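PDB 4CVU: beta-mannosidase from Trichoderma harzianum, which probably hydrolyses terminal beta-linked mannose residues from the non-reducing ends of mannosides, as a family 2 glycoside hydrolase. Local coordinates for residues Leu677-Met682 with Arg725-Pro730. Numbering follows the deposited sequence.
Sequences LFQADM and RWKVLP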
# COMPACT_ATOMS: atom_id res chain seq x y z
N LEU A 677 -1.53 -3.45 -25.40
CA LEU A 677 -1.42 -3.19 -26.81
C LEU A 677 -1.88 -4.42 -27.57
O LEU A 677 -2.52 -4.30 -28.64
CB LEU A 677 0.01 -2.86 -27.21
CG LEU A 677 0.62 -1.54 -26.71
CD1 LEU A 677 2.03 -1.44 -27.23
CD2 LEU A 677 -0.20 -0.32 -27.14
N PHE A 678 -1.50 -5.58 -27.05
CA PHE A 678 -1.84 -6.85 -27.73
C PHE A 678 -3.37 -7.04 -27.67
O PHE A 678 -3.99 -7.27 -28.67
CB PHE A 678 -1.14 -8.05 -27.09
CG PHE A 678 -1.67 -9.34 -27.59
CD1 PHE A 678 -1.19 -9.89 -28.76
CD2 PHE A 678 -2.69 -9.97 -26.93
CE1 PHE A 678 -1.73 -11.06 -29.27
CE2 PHE A 678 -3.25 -11.12 -27.43
CZ PHE A 678 -2.75 -11.68 -28.60
N GLN A 679 -3.97 -6.83 -26.48
CA GLN A 679 -5.42 -6.94 -26.31
C GLN A 679 -6.17 -5.98 -27.22
O GLN A 679 -7.17 -6.37 -27.79
CB GLN A 679 -5.84 -6.65 -24.85
CG GLN A 679 -7.31 -6.84 -24.48
CD GLN A 679 -7.64 -6.09 -23.17
OE1 GLN A 679 -7.02 -5.10 -22.92
NE2 GLN A 679 -8.64 -6.50 -22.43
N ALA A 680 -5.75 -4.70 -27.27
CA ALA A 680 -6.42 -3.72 -28.13
C ALA A 680 -6.42 -4.17 -29.60
O ALA A 680 -7.44 -4.12 -30.29
CB ALA A 680 -5.74 -2.42 -28.03
N ASP A 681 -5.25 -4.55 -30.05
CA ASP A 681 -5.05 -4.88 -31.46
C ASP A 681 -5.84 -6.14 -31.82
O ASP A 681 -6.38 -6.24 -32.92
CB ASP A 681 -3.55 -5.02 -31.76
CG ASP A 681 -2.86 -3.67 -32.07
OD1 ASP A 681 -3.57 -2.69 -32.35
OD2 ASP A 681 -1.59 -3.59 -32.02
N MET A 682 -5.84 -7.12 -30.93
CA MET A 682 -6.66 -8.33 -31.14
C MET A 682 -8.17 -8.02 -31.18
O MET A 682 -8.86 -8.53 -32.05
CB MET A 682 -6.35 -9.44 -30.15
CG MET A 682 -6.87 -10.81 -30.62
SD MET A 682 -6.74 -12.11 -29.37
CE MET A 682 -7.84 -11.41 -28.15
N ARG A 725 -10.40 4.00 -15.23
CA ARG A 725 -9.30 4.41 -16.11
C ARG A 725 -9.39 3.54 -17.35
O ARG A 725 -9.57 2.37 -17.21
CB ARG A 725 -7.93 4.09 -15.47
CG ARG A 725 -6.74 4.43 -16.38
CD ARG A 725 -5.38 4.16 -15.78
NE ARG A 725 -5.06 5.18 -14.77
CZ ARG A 725 -4.37 6.31 -14.98
NH1 ARG A 725 -3.86 6.61 -16.16
NH2 ARG A 725 -4.19 7.17 -13.95
N TRP A 726 -9.21 4.15 -18.49
CA TRP A 726 -9.15 3.47 -19.79
C TRP A 726 -7.82 2.75 -20.01
O TRP A 726 -6.76 3.34 -19.92
CB TRP A 726 -9.37 4.50 -20.87
CG TRP A 726 -10.77 4.96 -20.98
CD1 TRP A 726 -11.64 5.12 -19.99
CD2 TRP A 726 -11.47 5.28 -22.19
NE1 TRP A 726 -12.85 5.56 -20.47
CE2 TRP A 726 -12.77 5.67 -21.82
CE3 TRP A 726 -11.10 5.34 -23.53
CZ2 TRP A 726 -13.72 6.05 -22.75
CZ3 TRP A 726 -12.04 5.74 -24.45
CH2 TRP A 726 -13.36 6.06 -24.05
N LYS A 727 -7.90 1.48 -20.38
CA LYS A 727 -6.81 0.77 -20.99
C LYS A 727 -6.64 1.30 -22.40
O LYS A 727 -7.33 2.25 -22.79
CB LYS A 727 -7.08 -0.75 -21.04
CG LYS A 727 -7.24 -1.41 -19.67
CD LYS A 727 -7.08 -2.93 -19.76
CE LYS A 727 -7.35 -3.58 -18.40
NZ LYS A 727 -7.39 -5.07 -18.36
N VAL A 728 -5.73 0.68 -23.15
CA VAL A 728 -5.58 0.93 -24.56
C VAL A 728 -6.84 0.48 -25.32
O VAL A 728 -7.24 1.15 -26.25
CB VAL A 728 -4.32 0.27 -25.17
CG1 VAL A 728 -4.20 0.51 -26.66
CG2 VAL A 728 -3.07 0.80 -24.50
N LEU A 729 -7.46 -0.62 -24.90
CA LEU A 729 -8.61 -1.21 -25.61
C LEU A 729 -9.76 -0.26 -26.00
O LEU A 729 -10.18 -0.20 -27.13
CB LEU A 729 -9.19 -2.38 -24.82
CG LEU A 729 -10.51 -2.97 -25.33
CD1 LEU A 729 -10.38 -3.50 -26.75
CD2 LEU A 729 -10.87 -4.07 -24.36
N PRO A 730 -10.29 0.48 -25.03
CA PRO A 730 -11.44 1.33 -25.33
C PRO A 730 -11.15 2.45 -26.31
O PRO A 730 -12.11 2.92 -26.92
CB PRO A 730 -11.86 1.88 -23.92
CG PRO A 730 -10.69 1.61 -23.06
CD PRO A 730 -10.00 0.39 -23.60
O HOH W 1 -5.94 -2.92 -23.67
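A680 and V728 make the tight apolar centre of this contact: CB of A680 lies 3.6 Å from CG1 of V728. The helix carrying A680 (664-692) and segment 725-730, which runs into helix 729-736, come close there, the CA atoms of A680 and L729 being 4.2 Å apart, a separation that the small methyl of A680 permits. Both branches of V728 touch the helix. With CG1 anti to the backbone N (chi1 178°), that branch reaches A680, while CD2 of L677, from a side chain crossing obliquely, rests against CG1 and CG2 at 4.1 Å each. H673 and W888 add further packing around V728.

On the flank formed by Q679 the fit is looser and polar. The extended Q679 chain meets L729 at about a right angle, its NE2 being 3.8 Å from CD2 of L729, and OE1 passes CD of K727 at 3.8 Å; these are van der Waals contacts. No direct hydrogen bond joins 677-682 to 725-730, although N of V728 bonds OE1 of Q676, one residue earlier on the helix. Instead, one water donates to OE1 of Q679 (2.5 Å) and accepts a weak bond from N of L729 (3.0 Å). OG of S599 is hydrogen-bonded to both OE1 of Q679 and NZ of K727, whereas NE2 of Q679 bonds O of A718, which together fix the amide's orientation. All six touching residues are buried, so this flank lies inside the protein. The chemistry implies close apolar packing beside polar ends that have partners.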